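Local coordinates for small ribosomal subunit biogenesis GTPase RsgA (Thermotoga maritima, PDB 1U0L), which probably assists late maturation of the 30S ribosomal subunit as a circularly permuted GTPase whose slow GTP hydrolysis that subunit stimulates, at residues 107-112 with 242-247; 140-145 with 282-287; 252-257 with 277-282. One frame throughout, in Å; residues are numbered along the deposited sequence.

Contact 1 (107-112 with 242-247)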
ATOM      1  N   PHE A 107       0.944  -2.269   9.272  1.00 23.90           N
ATOM      2  CA  PHE A 107       0.812  -2.121   7.830  1.00 24.18           C
ATOM      3  C   PHE A 107      -0.353  -1.192   7.514  1.00 24.52           C
ATOM      4  O   PHE A 107      -0.213  -0.265   6.704  1.00 22.32           O
ATOM      5  CB  PHE A 107       0.593  -3.480   7.173  1.00 20.00           C
ATOM      6  CG  PHE A 107       1.853  -4.117   6.706  1.00 22.06           C
ATOM      7  CD1 PHE A 107       2.103  -5.461   6.953  1.00 21.23           C
ATOM      8  CD2 PHE A 107       2.804  -3.371   6.016  1.00 22.49           C
ATOM      9  CE1 PHE A 107       3.292  -6.059   6.518  1.00 22.55           C
ATOM     10  CE2 PHE A 107       3.998  -3.954   5.575  1.00 23.73           C
ATOM     11  CZ  PHE A 107       4.244  -5.306   5.829  1.00 22.20           C
ATOM     12  N   LEU A 108      -1.495  -1.444   8.158  1.00 23.56           N
ATOM     13  CA  LEU A 108      -2.678  -0.618   7.956  1.00 23.58           C
ATOM     14  C   LEU A 108      -2.385   0.821   8.380  1.00 23.62           C
ATOM     15  O   LEU A 108      -2.750   1.757   7.676  1.00 24.81           O
ATOM     16  CB  LEU A 108      -3.863  -1.179   8.749  1.00 19.92           C
ATOM     17  CG  LEU A 108      -4.383  -2.531   8.254  1.00 20.68           C
ATOM     18  CD1 LEU A 108      -5.390  -3.091   9.239  1.00 17.45           C
ATOM     19  CD2 LEU A 108      -5.006  -2.375   6.876  1.00 18.35           C
ATOM     20  N   VAL A 109      -1.714   1.000   9.515  1.00 17.70           N
ATOM     21  CA  VAL A 109      -1.376   2.340   9.980  1.00 19.46           C
ATOM     22  C   VAL A 109      -0.612   3.060   8.867  1.00 21.95           C
ATOM     23  O   VAL A 109      -0.913   4.208   8.539  1.00 22.95           O
ATOM     24  CB  VAL A 109      -0.507   2.299  11.258  1.00 18.79           C
ATOM     25  CG1 VAL A 109       0.071   3.675  11.540  1.00 17.24           C
ATOM     26  CG2 VAL A 109      -1.347   1.849  12.444  1.00 19.26           C
ATOM     27  N   LEU A 110       0.366   2.374   8.282  1.00 28.46           N
ATOM     28  CA  LEU A 110       1.158   2.938   7.189  1.00 29.48           C
ATOM     29  C   LEU A 110       0.315   3.272   5.950  1.00 29.80           C
ATOM     30  O   LEU A 110       0.480   4.328   5.336  1.00 25.65           O
ATOM     31  CB  LEU A 110       2.273   1.970   6.793  1.00 20.84           C
ATOM     32  CG  LEU A 110       3.456   1.937   7.750  1.00 19.97           C
ATOM     33  CD1 LEU A 110       4.372   0.798   7.362  1.00 21.07           C
ATOM     34  CD2 LEU A 110       4.192   3.260   7.736  1.00 14.33           C
ATOM     35  N   ALA A 111      -0.579   2.363   5.581  1.00 42.17           N
ATOM     36  CA  ALA A 111      -1.433   2.569   4.418  1.00 45.47           C
ATOM     37  C   ALA A 111      -2.354   3.767   4.649  1.00 45.99           C
ATOM     38  O   ALA A 111      -2.608   4.567   3.735  1.00 46.71           O
ATOM     39  CB  ALA A 111      -2.259   1.316   4.153  1.00 31.14           C
ATOM     40  N   GLU A 112      -2.847   3.888   5.876  1.00 32.69           N
ATOM     41  CA  GLU A 112      -3.733   4.983   6.211  1.00 33.61           C
ATOM     42  C   GLU A 112      -2.933   6.292   6.211  1.00 33.31           C
ATOM     43  O   GLU A 112      -3.358   7.304   5.648  1.00 31.41           O
ATOM     44  CB  GLU A 112      -4.376   4.742   7.579  1.00 34.75           C
ATOM     45  CG  GLU A 112      -5.878   4.985   7.614  1.00 37.40           C
ATOM     46  CD  GLU A 112      -6.675   3.872   6.949  1.00 42.24           C
ATOM     47  OE1 GLU A 112      -7.923   3.945   6.947  1.00 44.65           O
ATOM     48  OE2 GLU A 112      -6.062   2.914   6.426  1.00 46.21           O
ATOM     49  N   GLU A 242       0.794  11.363  19.396  1.00 68.56           N
ATOM     50  CA  GLU A 242      -0.569  11.892  19.373  1.00 69.25           C
ATOM     51  C   GLU A 242      -1.224  11.824  17.996  1.00 67.79           C
ATOM     52  O   GLU A 242      -2.421  12.065  17.860  1.00 67.80           O
ATOM     53  CB  GLU A 242      -0.565  13.337  19.879  1.00 67.31           C
ATOM     54  CG  GLU A 242       0.568  14.189  19.309  1.00 71.36           C
ATOM     55  CD  GLU A 242       1.889  13.984  20.033  1.00 73.84           C
ATOM     56  OE1 GLU A 242       2.946  14.296  19.444  1.00 75.04           O
ATOM     57  OE2 GLU A 242       1.872  13.526  21.197  1.00 73.70           O
ATOM     58  N   GLU A 243      -0.437  11.491  16.981  1.00 39.02           N
ATOM     59  CA  GLU A 243      -0.941  11.400  15.613  1.00 38.72           C
ATOM     60  C   GLU A 243      -1.482  10.006  15.267  1.00 37.67           C
ATOM     61  O   GLU A 243      -2.496   9.863  14.571  1.00 35.94           O
ATOM     62  CB  GLU A 243       0.183  11.786  14.648  1.00 57.97           C
ATOM     63  CG  GLU A 243      -0.099  11.509  13.185  1.00 61.57           C
ATOM     64  CD  GLU A 243       1.054  11.941  12.297  1.00 63.89           C
ATOM     65  OE1 GLU A 243       1.020  11.633  11.085  1.00 65.73           O
ATOM     66  OE2 GLU A 243       1.990  12.592  12.816  1.00 62.96           O
ATOM     67  N   LEU A 244      -0.792   8.985  15.764  1.00 44.79           N
ATOM     68  CA  LEU A 244      -1.147   7.591  15.540  1.00 43.03           C
ATOM     69  C   LEU A 244      -2.650   7.275  15.622  1.00 42.88           C
ATOM     70  O   LEU A 244      -3.181   6.565  14.768  1.00 42.22           O
ATOM     71  CB  LEU A 244      -0.406   6.729  16.559  1.00 36.67           C
ATOM     72  CG  LEU A 244       0.314   5.445  16.149  1.00 35.56           C
ATOM     73  CD1 LEU A 244       0.497   4.600  17.400  1.00 33.70           C
ATOM     74  CD2 LEU A 244      -0.473   4.676  15.108  1.00 36.00           C
ATOM     75  N   LYS A 245      -3.330   7.793  16.643  1.00 48.14           N
ATOM     76  CA  LYS A 245      -4.758   7.527  16.850  1.00 47.48           C
ATOM     77  C   LYS A 245      -5.639   7.753  15.615  1.00 46.63           C
ATOM     78  O   LYS A 245      -6.710   7.158  15.494  1.00 48.05           O
ATOM     79  CB  LYS A 245      -5.291   8.372  18.014  1.00 44.91           C
ATOM     80  CG  LYS A 245      -5.539   9.821  17.643  1.00 45.23           C
ATOM     81  CD  LYS A 245      -5.952  10.666  18.823  1.00 43.95           C
ATOM     82  CE  LYS A 245      -4.793  10.888  19.761  1.00 44.66           C
ATOM     83  NZ  LYS A 245      -4.986  12.139  20.541  1.00 44.21           N
ATOM     84  N   HIS A 246      -5.190   8.612  14.707  1.00 40.21           N
ATOM     85  CA  HIS A 246      -5.946   8.903  13.493  1.00 39.11           C
ATOM     86  C   HIS A 246      -5.748   7.824  12.439  1.00 38.81           C
ATOM     87  O   HIS A 246      -6.309   7.900  11.351  1.00 39.64           O
ATOM     88  CB  HIS A 246      -5.505  10.236  12.884  1.00 40.62           C
ATOM     89  CG  HIS A 246      -5.642  11.401  13.806  1.00 41.53           C
ATOM     90  ND1 HIS A 246      -6.826  11.717  14.435  1.00 43.06           N
ATOM     91  CD2 HIS A 246      -4.739  12.323  14.217  1.00 42.99           C
ATOM     92  CE1 HIS A 246      -6.645  12.779  15.198  1.00 45.54           C
ATOM     93  NE2 HIS A 246      -5.388  13.167  15.083  1.00 45.42           N
ATOM     94  N   TYR A 247      -4.948   6.818  12.751  1.00 39.47           N
ATOM     95  CA  TYR A 247      -4.684   5.775  11.786  1.00 37.55           C
ATOM     96  C   TYR A 247      -5.304   4.437  12.172  1.00 37.88           C
ATOM     97  O   TYR A 247      -4.861   3.364  11.744  1.00 38.35           O
ATOM     98  CB  TYR A 247      -3.180   5.695  11.594  1.00 32.62           C
ATOM     99  CG  TYR A 247      -2.623   7.006  11.070  1.00 32.25           C
ATOM    100  CD1 TYR A 247      -1.363   7.460  11.458  1.00 33.03           C
ATOM    101  CD2 TYR A 247      -3.342   7.775  10.148  1.00 30.47           C
ATOM    102  CE1 TYR A 247      -0.827   8.644  10.940  1.00 30.22           C
ATOM    103  CE2 TYR A 247      -2.813   8.954   9.621  1.00 28.96           C
ATOM    104  CZ  TYR A 247      -1.556   9.374  10.021  1.00 28.76           C
ATOM    105  OH  TYR A 247      -0.995  10.493   9.463  1.00 27.88           O
TER
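Val109 overlaps two side chains of segment 242-247, chiefly with one methyl: its CG1 lies 3.7 Å from Leu244 CD2 and 3.8 Å from Tyr247 CB. With chi1 at 168° this methyl is anti to the backbone N and leads off helix 101-113 into the angle between Leu244 and Tyr247, both of which the valine crosses at about a right angle. One turn further along, Glu112 adds its CB at 4.1 Å from Tyr247 CD2, while its carboxylate turns elsewhere and pairs with Lys249. The phenol is held from its own segment, where Tyr247 OH donates to Glu243 OE1 over 2.8 Å, using the anti lone pair of that oxygen; Lys113 also forms a salt bridge to this oxygen. Replacing Tyr247 by an alanine is likely to leave Glu243 OE1 without this donor and to open a gap beside Val109 and Glu112. Leu244 also rests on Tyr288, Met291 and Leu295 of helix 282-296, and the contact thus joins a GTPase-domain helix to the helical, zinc-bearing C-terminal region. No hydrogen bond crosses between the two segments; apolar contact brings them together directly, and the polar bond, made within one segment, probably steadies the phenol end of the ring.

Contact 2 (140-145 with 282-287)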
ATOM      1  N   GLU A 140     -11.341 -12.143   9.994  1.00 34.76           N
ATOM      2  CA  GLU A 140     -12.520 -11.534   9.408  1.00 36.30           C
ATOM      3  C   GLU A 140     -13.261 -10.877  10.572  1.00 37.11           C
ATOM      4  O   GLU A 140     -13.715  -9.735  10.486  1.00 38.25           O
ATOM      5  CB  GLU A 140     -13.382 -12.608   8.745  1.00 33.92           C
ATOM      6  CG  GLU A 140     -12.559 -13.527   7.873  1.00 36.82           C
ATOM      7  CD  GLU A 140     -13.380 -14.483   7.033  1.00 38.41           C
ATOM      8  OE1 GLU A 140     -14.216 -15.232   7.591  1.00 39.86           O
ATOM      9  OE2 GLU A 140     -13.168 -14.489   5.803  1.00 39.57           O
ATOM     10  N   GLU A 141     -13.349 -11.598  11.679  1.00 32.73           N
ATOM     11  CA  GLU A 141     -14.011 -11.087  12.872  1.00 32.05           C
ATOM     12  C   GLU A 141     -13.456  -9.721  13.321  1.00 31.30           C
ATOM     13  O   GLU A 141     -14.170  -8.918  13.908  1.00 31.76           O
ATOM     14  CB  GLU A 141     -13.855 -12.106  14.007  1.00 30.21           C
ATOM     15  CG  GLU A 141     -14.942 -12.033  15.052  1.00 31.74           C
ATOM     16  CD  GLU A 141     -16.315 -12.002  14.420  1.00 31.48           C
ATOM     17  OE1 GLU A 141     -16.744 -13.020  13.818  1.00 25.98           O
ATOM     18  OE2 GLU A 141     -16.944 -10.926  14.524  1.00 33.32           O
ATOM     19  N   ILE A 142     -12.182  -9.466  13.044  1.00 38.49           N
ATOM     20  CA  ILE A 142     -11.558  -8.212  13.433  1.00 37.78           C
ATOM     21  C   ILE A 142     -11.590  -7.173  12.339  1.00 40.13           C
ATOM     22  O   ILE A 142     -11.984  -6.037  12.569  1.00 44.02           O
ATOM     23  CB  ILE A 142     -10.059  -8.381  13.789  1.00 22.41           C
ATOM     24  CG1 ILE A 142      -9.897  -9.252  15.033  1.00 19.22           C
ATOM     25  CG2 ILE A 142      -9.400  -6.998  14.003  1.00 18.06           C
ATOM     26  CD1 ILE A 142      -8.483  -9.310  15.522  1.00 17.93           C
ATOM     27  N   TYR A 143     -11.167  -7.557  11.145  1.00 25.85           N
ATOM     28  CA  TYR A 143     -11.087  -6.605  10.060  1.00 25.51           C
ATOM     29  C   TYR A 143     -12.247  -6.563   9.083  1.00 25.85           C
ATOM     30  O   TYR A 143     -12.279  -5.709   8.193  1.00 25.00           O
ATOM     31  CB  TYR A 143      -9.781  -6.830   9.308  1.00 27.65           C
ATOM     32  CG  TYR A 143      -8.572  -6.704  10.200  1.00 26.53           C
ATOM     33  CD1 TYR A 143      -8.000  -7.817  10.801  1.00 27.01           C
ATOM     34  CD2 TYR A 143      -8.009  -5.465  10.456  1.00 26.88           C
ATOM     35  CE1 TYR A 143      -6.889  -7.692  11.637  1.00 27.10           C
ATOM     36  CE2 TYR A 143      -6.896  -5.326  11.288  1.00 26.23           C
ATOM     37  CZ  TYR A 143      -6.341  -6.440  11.872  1.00 25.96           C
ATOM     38  OH  TYR A 143      -5.227  -6.291  12.668  1.00 24.27           O
ATOM     39  N   SER A 144     -13.206  -7.463   9.239  1.00 28.25           N
ATOM     40  CA  SER A 144     -14.348  -7.480   8.330  1.00 29.58           C
ATOM     41  C   SER A 144     -14.979  -6.084   8.154  1.00 28.12           C
ATOM     42  O   SER A 144     -15.141  -5.593   7.036  1.00 28.03           O
ATOM     43  CB  SER A 144     -15.403  -8.459   8.847  1.00 53.65           C
ATOM     44  OG  SER A 144     -16.454  -8.624   7.920  1.00 60.00           O
ATOM     45  N   GLY A 145     -15.310  -5.439   9.268  1.00 27.29           N
ATOM     46  CA  GLY A 145     -15.946  -4.139   9.194  1.00 26.32           C
ATOM     47  C   GLY A 145     -15.067  -2.923   9.012  1.00 27.20           C
ATOM     48  O   GLY A 145     -15.573  -1.800   9.030  1.00 28.36           O
ATOM     49  N   GLU A 282     -10.060  -6.018  20.951  1.00 51.36           N
ATOM     50  CA  GLU A 282      -8.990  -5.807  21.921  1.00 53.50           C
ATOM     51  C   GLU A 282      -7.629  -5.693  21.231  1.00 51.79           C
ATOM     52  O   GLU A 282      -6.830  -4.810  21.561  1.00 51.53           O
ATOM     53  CB  GLU A 282      -8.960  -6.952  22.936  1.00 97.31           C
ATOM     54  CG  GLU A 282     -10.285  -7.158  23.657  1.00106.04           C
ATOM     55  CD  GLU A 282     -10.222  -8.243  24.713  1.00110.22           C
ATOM     56  OE1 GLU A 282     -11.281  -8.561  25.300  1.00111.71           O
ATOM     57  OE2 GLU A 282      -9.115  -8.775  24.957  1.00108.78           O
ATOM     58  N   SER A 283      -7.380  -6.580  20.267  1.00 39.05           N
ATOM     59  CA  SER A 283      -6.121  -6.591  19.532  1.00 35.95           C
ATOM     60  C   SER A 283      -5.826  -5.220  18.975  1.00 32.83           C
ATOM     61  O   SER A 283      -4.699  -4.734  19.064  1.00 32.33           O
ATOM     62  CB  SER A 283      -6.180  -7.598  18.387  1.00 41.21           C
ATOM     63  OG  SER A 283      -7.321  -7.384  17.586  1.00 42.68           O
ATOM     64  N   ARG A 284      -6.846  -4.592  18.404  1.00 26.91           N
ATOM     65  CA  ARG A 284      -6.675  -3.267  17.833  1.00 26.44           C
ATOM     66  C   ARG A 284      -6.152  -2.313  18.894  1.00 25.98           C
ATOM     67  O   ARG A 284      -5.063  -1.738  18.754  1.00 25.93           O
ATOM     68  CB  ARG A 284      -8.002  -2.758  17.264  1.00 34.98           C
ATOM     69  CG  ARG A 284      -8.474  -3.535  16.036  1.00 36.19           C
ATOM     70  CD  ARG A 284      -7.579  -3.286  14.820  1.00 34.69           C
ATOM     71  NE  ARG A 284      -7.783  -1.943  14.291  1.00 35.59           N
ATOM     72  CZ  ARG A 284      -7.193  -1.458  13.204  1.00 36.06           C
ATOM     73  NH1 ARG A 284      -6.350  -2.208  12.515  1.00 39.22           N
ATOM     74  NH2 ARG A 284      -7.450  -0.221  12.802  1.00 38.21           N
ATOM     75  N   TYR A 285      -6.923  -2.152  19.964  1.00 29.07           N
ATOM     76  CA  TYR A 285      -6.518  -1.260  21.037  1.00 28.09           C
ATOM     77  C   TYR A 285      -5.089  -1.569  21.508  1.00 27.63           C
ATOM     78  O   TYR A 285      -4.228  -0.683  21.599  1.00 25.81           O
ATOM     79  CB  TYR A 285      -7.471  -1.384  22.229  1.00 30.08           C
ATOM     80  CG  TYR A 285      -7.110  -0.403  23.308  1.00 31.31           C
ATOM     81  CD1 TYR A 285      -7.342   0.954  23.132  1.00 31.84           C
ATOM     82  CD2 TYR A 285      -6.417  -0.809  24.443  1.00 31.21           C
ATOM     83  CE1 TYR A 285      -6.885   1.886  24.046  1.00 32.80           C
ATOM     84  CE2 TYR A 285      -5.953   0.120  25.368  1.00 31.99           C
ATOM     85  CZ  TYR A 285      -6.187   1.468  25.157  1.00 32.04           C
ATOM     86  OH  TYR A 285      -5.685   2.412  26.027  1.00 32.97           O
ATOM     87  N   GLU A 286      -4.871  -2.847  21.806  1.00 28.33           N
ATOM     88  CA  GLU A 286      -3.607  -3.372  22.294  1.00 29.71           C
ATOM     89  C   GLU A 286      -2.423  -2.952  21.443  1.00 27.34           C
ATOM     90  O   GLU A 286      -1.460  -2.367  21.950  1.00 26.11           O
ATOM     91  CB  GLU A 286      -3.700  -4.896  22.349  1.00 86.25           C
ATOM     92  CG  GLU A 286      -2.515  -5.593  22.964  1.00 95.87           C
ATOM     93  CD  GLU A 286      -2.728  -7.088  23.047  1.00104.29           C
ATOM     94  OE1 GLU A 286      -2.862  -7.731  21.984  1.00108.74           O
ATOM     95  OE2 GLU A 286      -2.769  -7.619  24.175  1.00107.21           O
ATOM     96  N   ASN A 287      -2.500  -3.246  20.149  1.00 24.36           N
ATOM     97  CA  ASN A 287      -1.425  -2.913  19.230  1.00 23.68           C
ATOM     98  C   ASN A 287      -1.238  -1.400  19.106  1.00 24.29           C
ATOM     99  O   ASN A 287      -0.092  -0.915  19.007  1.00 22.02           O
ATOM    100  CB  ASN A 287      -1.694  -3.550  17.868  1.00 23.76           C
ATOM    101  CG  ASN A 287      -1.674  -5.065  17.927  1.00 23.42           C
ATOM    102  OD1 ASN A 287      -0.748  -5.652  18.479  1.00 24.71           O
ATOM    103  ND2 ASN A 287      -2.694  -5.707  17.356  1.00 22.02           N
TER
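The C-terminal part of helix 130-143 faces the first turn of helix 282-296, with the CA atoms of Ile142 and Arg284 8.2 Å apart at the nearest point. Across this gap Ile142 sends out both branches: CD1 lies beside the side chain of Ser283, and CG2 is 4.1 Å from Arg284 CG. The same CG2 sits 3.5 Å above the ring plane of Tyr143, over its centre, so one methyl touches both the ring face and, to one side, the aliphatic start of the arginine. Arg284 then bends at chi2 and chi3 (-69° and -72°), which folds its chain back toward Tyr143. Its NH1 comes to the ring edge, near the ring plane, 3.4 Å from Tyr143 CE2, and the guanidinium plane stands 89° from that of the ring. This is no cation-pi stack. Asp105 of helix 101-113 probably accounts for the meeting, since its OD1 takes a salt bridge from Arg284 NH1 and a hydrogen bond from Tyr143 OH; Glu250 pairs with Arg284 NE. The contact therefore brings the GTPase domain and the C-terminal helix together round a shared carboxylate. With two acids beside it, the guanidinium is likely to have its charge well balanced although it is buried.

Contact 3 (252-257 with 277-282). With ZN (zinc ion), chain D.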
ATOM      1  N   GLY A 252     -12.629   7.340  16.132  1.00 63.10           N
ATOM      2  CA  GLY A 252     -13.101   8.502  15.400  1.00 65.50           C
ATOM      3  C   GLY A 252     -14.483   8.923  15.853  1.00 68.30           C
ATOM      4  O   GLY A 252     -14.660   9.998  16.431  1.00 68.76           O
ATOM      5  N   ASP A 253     -15.467   8.071  15.588  1.00126.53           N
ATOM      6  CA  ASP A 253     -16.843   8.340  15.982  1.00129.12           C
ATOM      7  C   ASP A 253     -16.976   8.202  17.495  1.00129.13           C
ATOM      8  O   ASP A 253     -18.049   8.422  18.055  1.00130.28           O
ATOM      9  CB  ASP A 253     -17.786   7.350  15.310  1.00106.01           C
ATOM     10  CG  ASP A 253     -17.442   5.915  15.641  1.00108.66           C
ATOM     11  OD1 ASP A 253     -16.411   5.422  15.138  1.00110.85           O
ATOM     12  OD2 ASP A 253     -18.194   5.284  16.416  1.00110.46           O
ATOM     13  N   LYS A 254     -15.883   7.819  18.148  1.00 67.74           N
ATOM     14  CA  LYS A 254     -15.858   7.653  19.599  1.00 66.82           C
ATOM     15  C   LYS A 254     -15.535   8.999  20.270  1.00 65.58           C
ATOM     16  O   LYS A 254     -14.647   9.730  19.817  1.00 64.76           O
ATOM     17  CB  LYS A 254     -14.804   6.609  19.981  1.00 55.74           C
ATOM     18  CG  LYS A 254     -15.317   5.473  20.846  1.00 56.08           C
ATOM     19  CD  LYS A 254     -16.192   4.487  20.065  1.00 58.10           C
ATOM     20  CE  LYS A 254     -15.394   3.735  19.000  1.00 59.67           C
ATOM     21  NZ  LYS A 254     -16.185   2.690  18.281  1.00 58.82           N
ATOM     22  N   GLN A 255     -16.262   9.326  21.340  1.00 57.05           N
ATOM     23  CA  GLN A 255     -16.048  10.580  22.062  1.00 56.06           C
ATOM     24  C   GLN A 255     -15.387  10.363  23.414  1.00 53.59           C
ATOM     25  O   GLN A 255     -15.829   9.534  24.219  1.00 52.73           O
ATOM     26  CB  GLN A 255     -17.371  11.332  22.260  1.00103.04           C
ATOM     27  CG  GLN A 255     -17.771  12.229  21.095  1.00106.34           C
ATOM     28  CD  GLN A 255     -17.806  11.488  19.774  1.00108.70           C
ATOM     29  OE1 GLN A 255     -18.579  10.546  19.599  1.00109.33           O
ATOM     30  NE2 GLN A 255     -16.961  11.907  18.836  1.00107.92           N
ATOM     31  N   CYS A 256     -14.324  11.124  23.647  1.00 64.77           N
ATOM     32  CA  CYS A 256     -13.558  11.060  24.885  1.00 63.61           C
ATOM     33  C   CYS A 256     -13.640  12.398  25.619  1.00 65.41           C
ATOM     34  O   CYS A 256     -13.655  13.464  24.991  1.00 66.33           O
ATOM     35  CB  CYS A 256     -12.085  10.738  24.583  1.00 49.98           C
ATOM     36  SG  CYS A 256     -11.780   9.106  23.875  1.00 37.97           S
ATOM     37  N   PHE A 257     -13.672  12.338  26.948  1.00 55.33           N
ATOM     38  CA  PHE A 257     -13.757  13.541  27.762  1.00 54.01           C
ATOM     39  C   PHE A 257     -12.835  14.654  27.280  1.00 53.40           C
ATOM     40  O   PHE A 257     -13.302  15.684  26.808  1.00 51.53           O
ATOM     41  CB  PHE A 257     -13.426  13.230  29.217  1.00 58.25           C
ATOM     42  CG  PHE A 257     -13.539  14.422  30.122  1.00 59.75           C
ATOM     43  CD1 PHE A 257     -14.782  14.847  30.587  1.00 59.91           C
ATOM     44  CD2 PHE A 257     -12.407  15.140  30.489  1.00 59.80           C
ATOM     45  CE1 PHE A 257     -14.894  15.971  31.402  1.00 58.13           C
ATOM     46  CE2 PHE A 257     -12.509  16.263  31.304  1.00 59.82           C
ATOM     47  CZ  PHE A 257     -13.757  16.678  31.760  1.00 58.58           C
ATOM     48  N   ASN A 277     -16.510  -2.873  25.891  1.00 76.69           N
ATOM     49  CA  ASN A 277     -17.787  -3.322  25.345  1.00 78.16           C
ATOM     50  C   ASN A 277     -17.551  -4.454  24.362  1.00 78.10           C
ATOM     51  O   ASN A 277     -18.090  -5.547  24.510  1.00 81.16           O
ATOM     52  CB  ASN A 277     -18.488  -2.191  24.592  1.00 90.29           C
ATOM     53  CG  ASN A 277     -18.874  -1.042  25.488  1.00 92.85           C
ATOM     54  OD1 ASN A 277     -19.382  -0.020  25.019  1.00 94.93           O
ATOM     55  ND2 ASN A 277     -18.640  -1.198  26.790  1.00 94.64           N
ATOM     56  N   GLY A 278     -16.743  -4.176  23.349  1.00 62.09           N
ATOM     57  CA  GLY A 278     -16.474  -5.170  22.336  1.00 59.61           C
ATOM     58  C   GLY A 278     -16.752  -4.549  20.987  1.00 58.29           C
ATOM     59  O   GLY A 278     -16.774  -5.244  19.971  1.00 59.17           O
ATOM     60  N   GLU A 279     -16.980  -3.234  20.988  1.00 58.44           N
ATOM     61  CA  GLU A 279     -17.238  -2.467  19.765  1.00 57.01           C
ATOM     62  C   GLU A 279     -15.911  -2.271  19.040  1.00 53.58           C
ATOM     63  O   GLU A 279     -15.874  -1.980  17.844  1.00 53.78           O
ATOM     64  CB  GLU A 279     -17.824  -1.095  20.107  1.00 96.98           C
ATOM     65  CG  GLU A 279     -19.280  -1.100  20.527  1.00101.98           C
ATOM     66  CD  GLU A 279     -19.662   0.156  21.294  1.00105.53           C
ATOM     67  OE1 GLU A 279     -19.237   1.263  20.889  1.00106.23           O
ATOM     68  OE2 GLU A 279     -20.391   0.037  22.301  1.00106.83           O
ATOM     69  N   ILE A 280     -14.828  -2.410  19.798  1.00 43.46           N
ATOM     70  CA  ILE A 280     -13.471  -2.285  19.285  1.00 39.37           C
ATOM     71  C   ILE A 280     -12.711  -3.555  19.669  1.00 37.26           C
ATOM     72  O   ILE A 280     -12.641  -3.905  20.851  1.00 36.91           O
ATOM     73  CB  ILE A 280     -12.744  -1.077  19.912  1.00 34.02           C
ATOM     74  CG1 ILE A 280     -13.381   0.231  19.439  1.00 33.79           C
ATOM     75  CG2 ILE A 280     -11.267  -1.108  19.541  1.00 34.65           C
ATOM     76  CD1 ILE A 280     -12.657   1.487  19.930  1.00 31.33           C
ATOM     77  N   ALA A 281     -12.144  -4.246  18.687  1.00 33.23           N
ATOM     78  CA  ALA A 281     -11.392  -5.467  18.986  1.00 31.88           C
ATOM     79  C   ALA A 281     -10.248  -5.162  19.957  1.00 31.96           C
ATOM     80  O   ALA A 281      -9.550  -4.164  19.808  1.00 31.54           O
ATOM     81  CB  ALA A 281     -10.839  -6.082  17.699  1.00 22.75           C
ATOM     82  N   GLU A 282     -10.060  -6.018  20.951  1.00 51.36           N
ATOM     83  CA  GLU A 282      -8.990  -5.807  21.921  1.00 53.50           C
ATOM     84  C   GLU A 282      -7.629  -5.693  21.231  1.00 51.79           C
ATOM     85  O   GLU A 282      -6.830  -4.810  21.561  1.00 51.53           O
ATOM     86  CB  GLU A 282      -8.960  -6.952  22.936  1.00 97.31           C
ATOM     87  CG  GLU A 282     -10.285  -7.158  23.657  1.00106.04           C
ATOM     88  CD  GLU A 282     -10.222  -8.243  24.713  1.00110.22           C
ATOM     89  OE1 GLU A 282     -11.281  -8.561  25.300  1.00111.71           O
ATOM     90  OE2 GLU A 282      -9.115  -8.775  24.957  1.00108.78           O
TER
HETATM   91 ZN    ZN D 298      -9.653   8.653  24.487  1.00 62.42          ZN
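Lys254 NZ stands between two carboxylates, and neither holds it closely. Asp253 OD2, from the preceding residue, is 3.8 Å from Lys254 NZ, a long salt bridge, and Glu279 OE1, across the contact, is 4.3 Å from the same nitrogen, beyond salt-bridge range. The ammonium is likely to moderate the repulsion between these two acids, Asp253 OD2 and Glu279 OE1 lying 6.1 Å apart, but a poorly ordered Asp253 makes the grouping a loose one. Firmer contact comes from carbon. Lys254 and Ile280 reach toward each other tip to tip, Lys254 CE lying 3.7 Å from Ile280 CD1, while Lys254 NZ is 3.9 Å from Ile280 CG1. The backbones are well separated here, with CA atoms no nearer than the 10.2 Å between Lys254 and Glu279, and it is the long lysine that spans most of the distance. Its chain is bent at chi2 (73°) and chi3 (66°) before running out straight to the amine, a course that brings the last methylene, CE, against Ile280 and leaves the charge near the acids. Two residues on, Cys256 SG binds the zinc ion at 2.3 Å; Cys261, His263 and Cys269 complete the site, making this the zinc finger of the protein. The metal probably holds this loop in place close to where Lys254 departs. Helix 270-277, which follows the last zinc ligand, lies against both side chains: Lys254 packs on its Val271 and Ala274, and Ile280 on Ala274 and Val275. Gly278, the first residue to leave helical angles after it, has a positive phi, and Ala281 stands at the N-cap of helix 282-296. The contact therefore joins the zinc-bound loop to the connection between helices 270-277 and 282-296.

Contacts 1 and 2 both join the GTPase domain to the C-terminal region, and they touch: Leu108 CD1 packs 3.4 Å from Tyr143 CE2, beside Arg284. Contact 3 lies wholly within the C-terminal region, its centre about 26 Å from that of the chain, against about 13 Å for contact 1 and 19 Å for contact 2. All are partly buried, yet their chemistry shifts outward. The first is apolar with charges at its margin, the second combines apolar contact with a buried, well-paired arginine, and the third pairs one aliphatic touch with loosely placed charges near a metal site. Contacts 2 and 3 share Glu282, where the connecting loop enters helix 282-296.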